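Cytochrome P450 268A2 Cyp268A2 (Mycobacterium marinum, PDB 6BLD) belongs to the cytochrome P450 superfamily of heme-thiolate proteins and holds protoporphyrin IX with iron beside a pocket occupied by (3E,5E)-6,10-dimethylundeca-3,5,9-trien-2-one. Local coordinates at residues V391-Y403 and F408-F419. Numbering follows the deposited sequence.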
loop_
_atom_site.group_PDB
_atom_site.type_symbol
_atom_site.label_atom_id
_atom_site.label_comp_id
_atom_site.label_asym_id
_atom_site.label_seq_id
_atom_site.Cartn_x
_atom_site.Cartn_y
_atom_site.Cartn_z
ATOM N N VAL A 391 -10.052 -11.233 -21.347
ATOM C CA VAL A 391 -10.934 -11.042 -22.494
ATOM C C VAL A 391 -10.118 -10.769 -23.753
ATOM O O VAL A 391 -10.359 -11.363 -24.810
ATOM C CB VAL A 391 -11.940 -9.909 -22.216
ATOM C CG1 VAL A 391 -12.398 -9.259 -23.518
ATOM C CG2 VAL A 391 -13.133 -10.438 -21.437
ATOM N N GLN A 392 -9.128 -9.883 -23.655
ATOM C CA GLN A 392 -8.409 -9.410 -24.831
ATOM C C GLN A 392 -7.134 -10.199 -25.108
ATOM O O GLN A 392 -6.828 -10.487 -26.271
ATOM C CB GLN A 392 -8.073 -7.924 -24.673
ATOM C CG GLN A 392 -9.273 -7.055 -24.327
ATOM C CD GLN A 392 -9.073 -5.604 -24.718
ATOM O OE1 GLN A 392 -8.333 -5.299 -25.653
ATOM N NE2 GLN A 392 -9.732 -4.701 -24.003
ATOM N N LEU A 393 -6.378 -10.555 -24.066
ATOM C CA LEU A 393 -5.080 -11.213 -24.210
ATOM C C LEU A 393 -5.087 -12.531 -23.446
ATOM O O LEU A 393 -4.483 -12.641 -22.369
ATOM C CB LEU A 393 -3.950 -10.304 -23.726
ATOM C CG LEU A 393 -3.883 -8.991 -24.506
ATOM C CD1 LEU A 393 -2.701 -8.135 -24.078
ATOM C CD2 LEU A 393 -3.818 -9.304 -25.988
ATOM N N PRO A 394 -5.736 -13.566 -23.990
ATOM C CA PRO A 394 -5.849 -14.833 -23.250
ATOM C C PRO A 394 -4.522 -15.535 -23.021
ATOM O O PRO A 394 -4.434 -16.359 -22.104
ATOM C CB PRO A 394 -6.779 -15.680 -24.135
ATOM C CG PRO A 394 -7.454 -14.711 -25.051
ATOM C CD PRO A 394 -6.453 -13.616 -25.275
ATOM N N ASP A 395 -3.486 -15.234 -23.807
ATOM C CA ASP A 395 -2.199 -15.908 -23.690
ATOM C C ASP A 395 -1.132 -15.026 -23.051
ATOM O O ASP A 395 0.063 -15.262 -23.258
ATOM C CB ASP A 395 -1.729 -16.392 -25.062
ATOM C CG ASP A 395 -2.854 -16.981 -25.890
ATOM O OD1 ASP A 395 -3.650 -17.770 -25.340
ATOM O OD2 ASP A 395 -2.943 -16.654 -27.093
ATOM N N ILE A 396 -1.532 -14.018 -22.274
ATOM C CA ILE A 396 -0.559 -13.111 -21.676
ATOM C C ILE A 396 0.226 -13.835 -20.591
ATOM O O ILE A 396 -0.321 -14.651 -19.835
ATOM C CB ILE A 396 -1.252 -11.850 -21.129
ATOM C CG1 ILE A 396 -0.209 -10.824 -20.675
ATOM C CG2 ILE A 396 -2.199 -12.192 -19.987
ATOM C CD1 ILE A 396 -0.802 -9.542 -20.139
ATOM N N GLN A 397 1.526 -13.554 -20.523
ATOM C CA GLN A 397 2.414 -14.153 -19.539
ATOM C C GLN A 397 3.439 -13.120 -19.098
ATOM O O GLN A 397 3.939 -12.344 -19.918
ATOM C CB GLN A 397 3.127 -15.390 -20.103
ATOM C CG GLN A 397 2.250 -16.626 -20.191
ATOM C CD GLN A 397 2.838 -17.806 -19.445
ATOM O OE1 GLN A 397 3.994 -18.175 -19.653
ATOM N NE2 GLN A 397 2.043 -18.403 -18.566
ATOM N N ALA A 398 3.750 -13.116 -17.805
ATOM C CA ALA A 398 4.695 -12.164 -17.242
ATOM C C ALA A 398 6.123 -12.674 -17.387
ATOM O O ALA A 398 6.385 -13.873 -17.252
ATOM C CB ALA A 398 4.383 -11.900 -15.769
ATOM N N GLY A 399 7.041 -11.756 -17.657
ATOM C CA GLY A 399 8.454 -12.066 -17.765
ATOM C C GLY A 399 9.176 -11.963 -16.440
ATOM O O GLY A 399 8.591 -12.148 -15.368
ATOM N N ASP A 400 10.468 -11.663 -16.515
ATOM C CA ASP A 400 11.292 -11.546 -15.317
ATOM C C ASP A 400 11.006 -10.224 -14.615
ATOM O O ASP A 400 11.271 -9.162 -15.190
ATOM C CB ASP A 400 12.770 -11.634 -15.673
ATOM C CG ASP A 400 13.271 -13.063 -15.736
ATOM O OD1 ASP A 400 12.672 -13.938 -15.076
ATOM O OD2 ASP A 400 14.269 -13.308 -16.447
ATOM N N PRO A 401 10.481 -10.237 -13.395
ATOM C CA PRO A 401 10.223 -8.979 -12.691
ATOM C C PRO A 401 11.486 -8.417 -12.060
ATOM O O PRO A 401 12.398 -9.147 -11.666
ATOM C CB PRO A 401 9.203 -9.375 -11.612
ATOM C CG PRO A 401 8.888 -10.844 -11.845
ATOM C CD PRO A 401 10.036 -11.400 -12.615
ATOM N N VAL A 402 11.526 -7.092 -11.974
ATOM C CA VAL A 402 12.595 -6.369 -11.297
ATOM C C VAL A 402 11.990 -5.799 -10.021
ATOM O O VAL A 402 11.232 -4.823 -10.060
ATOM C CB VAL A 402 13.198 -5.268 -12.177
ATOM C CG1 VAL A 402 14.272 -4.508 -11.415
ATOM C CG2 VAL A 402 13.767 -5.863 -13.456
ATOM N N TYR A 403 12.317 -6.408 -8.885
ATOM C CA TYR A 403 11.733 -6.005 -7.614
ATOM C C TYR A 403 12.464 -4.798 -7.041
ATOM O O TYR A 403 13.683 -4.663 -7.182
ATOM C CB TYR A 403 11.769 -7.169 -6.624
ATOM C CG TYR A 403 10.841 -8.301 -6.998
ATOM C CD1 TYR A 403 9.485 -8.238 -6.706
ATOM C CD2 TYR A 403 11.319 -9.429 -7.652
ATOM C CE1 TYR A 403 8.632 -9.270 -7.049
ATOM C CE2 TYR A 403 10.473 -10.466 -8.000
ATOM C CZ TYR A 403 9.131 -10.380 -7.696
ATOM O OH TYR A 403 8.283 -11.409 -8.040
ATOM N N PHE A 408 9.085 -0.874 2.829
ATOM C CA PHE A 408 7.716 -0.384 2.948
ATOM C C PHE A 408 6.783 -1.051 1.947
ATOM O O PHE A 408 5.787 -1.658 2.354
ATOM C CB PHE A 408 7.689 1.143 2.781
ATOM C CG PHE A 408 6.327 1.758 2.981
ATOM C CD1 PHE A 408 5.410 1.191 3.853
ATOM C CD2 PHE A 408 5.966 2.908 2.296
ATOM C CE1 PHE A 408 4.160 1.755 4.035
ATOM C CE2 PHE A 408 4.718 3.481 2.476
ATOM C CZ PHE A 408 3.813 2.902 3.347
ATOM N N VAL A 409 7.072 -0.959 0.652
ATOM C CA VAL A 409 6.183 -1.452 -0.393
ATOM C C VAL A 409 6.874 -2.586 -1.139
ATOM O O VAL A 409 8.044 -2.465 -1.520
ATOM C CB VAL A 409 5.770 -0.327 -1.362
ATOM C CG1 VAL A 409 5.060 -0.900 -2.582
ATOM C CG2 VAL A 409 4.874 0.680 -0.652
ATOM N N HIS A 410 6.150 -3.689 -1.332
ATOM C CA HIS A 410 6.595 -4.818 -2.151
ATOM C C HIS A 410 6.298 -4.468 -3.603
ATOM O O HIS A 410 5.191 -4.675 -4.103
ATOM C CB HIS A 410 5.889 -6.099 -1.720
ATOM C CG HIS A 410 6.411 -7.338 -2.380
ATOM N ND1 HIS A 410 5.610 -8.425 -2.655
ATOM C CD2 HIS A 410 7.652 -7.667 -2.807
ATOM C CE1 HIS A 410 6.334 -9.369 -3.228
ATOM N NE2 HIS A 410 7.578 -8.934 -3.333
ATOM N N ALA A 411 7.296 -3.925 -4.294
ATOM C CA ALA A 411 7.082 -3.295 -5.587
ATOM C C ALA A 411 7.885 -3.981 -6.682
ATOM O O ALA A 411 8.959 -4.541 -6.440
ATOM C CB ALA A 411 7.452 -1.808 -5.540
ATOM N N ILE A 412 7.348 -3.923 -7.898
ATOM C CA ILE A 412 8.028 -4.390 -9.100
ATOM C C ILE A 412 8.334 -3.169 -9.956
ATOM O O ILE A 412 7.414 -2.477 -10.414
ATOM C CB ILE A 412 7.183 -5.413 -9.874
ATOM C CG1 ILE A 412 7.072 -6.723 -9.090
ATOM C CG2 ILE A 412 7.780 -5.663 -11.248
ATOM C CD1 ILE A 412 6.128 -7.732 -9.715
ATOM N N ARG A 413 9.623 -2.896 -10.163
ATOM C CA ARG A 413 10.017 -1.733 -10.954
ATOM C C ARG A 413 9.592 -1.890 -12.409
ATOM O O ARG A 413 8.956 -0.998 -12.981
ATOM C CB ARG A 413 11.528 -1.517 -10.851
ATOM C CG ARG A 413 12.062 -0.385 -11.718
ATOM C CD ARG A 413 11.392 0.939 -11.381
ATOM N NE ARG A 413 11.534 1.280 -9.969
ATOM C CZ ARG A 413 10.685 2.054 -9.299
ATOM N NH1 ARG A 413 9.630 2.567 -9.915
ATOM N NH2 ARG A 413 10.890 2.311 -8.016
ATOM N N SER A 414 9.939 -3.017 -13.022
ATOM C CA SER A 414 9.564 -3.289 -14.400
ATOM C C SER A 414 9.428 -4.792 -14.582
ATOM O O SER A 414 9.990 -5.583 -13.820
ATOM C CB SER A 414 10.586 -2.714 -15.389
ATOM O OG SER A 414 11.865 -3.281 -15.178
ATOM N N MET A 415 8.674 -5.176 -15.606
ATOM C CA MET A 415 8.403 -6.580 -15.875
ATOM C C MET A 415 7.845 -6.736 -17.283
ATOM O O MET A 415 6.726 -6.288 -17.560
ATOM C CB MET A 415 7.424 -7.146 -14.844
ATOM C CG MET A 415 7.043 -8.598 -15.068
ATOM S SD MET A 415 5.921 -9.203 -13.790
ATOM C CE MET A 415 4.431 -8.294 -14.183
ATOM N N PRO A 416 8.590 -7.350 -18.196
ATOM C CA PRO A 416 8.070 -7.557 -19.549
ATOM C C PRO A 416 6.941 -8.576 -19.553
ATOM O O PRO A 416 6.809 -9.412 -18.655
ATOM C CB PRO A 416 9.288 -8.069 -20.326
ATOM C CG PRO A 416 10.159 -8.692 -19.283
ATOM C CD PRO A 416 9.953 -7.885 -18.031
ATOM N N CYS A 417 6.108 -8.486 -20.586
ATOM C CA CYS A 417 4.988 -9.399 -20.751
ATOM C C CYS A 417 4.880 -9.802 -22.212
ATOM O O CYS A 417 5.152 -9.000 -23.110
ATOM C CB CYS A 417 3.670 -8.770 -20.274
ATOM S SG CYS A 417 3.100 -7.357 -21.246
ATOM N N THR A 418 4.493 -11.054 -22.441
ATOM C CA THR A 418 4.330 -11.601 -23.777
ATOM C C THR A 418 2.900 -12.090 -23.958
ATOM O O THR A 418 2.268 -12.567 -23.012
ATOM C CB THR A 418 5.303 -12.760 -24.031
ATOM O OG1 THR A 418 5.128 -13.759 -23.019
ATOM C CG2 THR A 418 6.741 -12.265 -24.007
ATOM N N PHE A 419 2.397 -11.963 -25.182
ATOM C CA PHE A 419 1.057 -12.436 -25.515
ATOM C C PHE A 419 0.902 -12.610 -27.022
ATOM O O PHE A 419 -0.206 -12.542 -27.552
ATOM C CB PHE A 419 -0.008 -11.472 -24.982
ATOM C CG PHE A 419 0.236 -10.032 -25.340
ATOM C CD1 PHE A 419 -0.224 -9.514 -26.539
ATOM C CD2 PHE A 419 0.917 -9.195 -24.471
ATOM C CE1 PHE A 419 -0.004 -8.191 -26.869
ATOM C CE2 PHE A 419 1.139 -7.870 -24.795
ATOM C CZ PHE A 419 0.679 -7.368 -25.995
HETATM O O HOH W 1 -3.245 -13.433 -26.086
#
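Q397 and T418 exchange both backbone bonds of an antiparallel pair: Q397 N gives to T418 O at 2.8 Å, and T418 N returns to Q397 O at 2.9 Å, almost straight at 165° and in the carbonyl plane. Two residues further along each strand, G399 N reaches P416 O with the donor tilted 26° from the P416 carbonyl plane. Beyond D400 and P401, which carry the chain past M415, V402 N binds S414 O (2.8 Å). V402 O accepts from R413 N, where the second strand turns a corner. A water accepts from D395 N and bonds weakly to F419 O. The guanidinium of R413 leads away to salt bridges with D185 and D192. This is the C-terminal beta region of the P450 fold: strand 411-418 pairs with 397-398 and 402-404 and also with 151-152, after the chain has left helix 375-392. F408, just ahead of the strand, touches the bound (3E,5E)-6,10-dimethylundeca-3,5,9-trien-2-one. M415 packs against A398 and P401, its CG anti to the backbone N (chi1 178°) and the chain extended to SD, which sits 3.7 Å from A398 CB and 3.9 Å from P401 CG. Y403 and I412 run side by side, pointing the same way, with Y403 CE1 3.6 Å from I412 CG1. The H410 imidazole is nearly parallel to the Y403 ring but slid so far that they barely overlap; its ND1 bonds A305 O. L393, just after helix 375-392, sets CD1 over the centre of the ring of the C-terminal F419, 3.6 Å from its centroid.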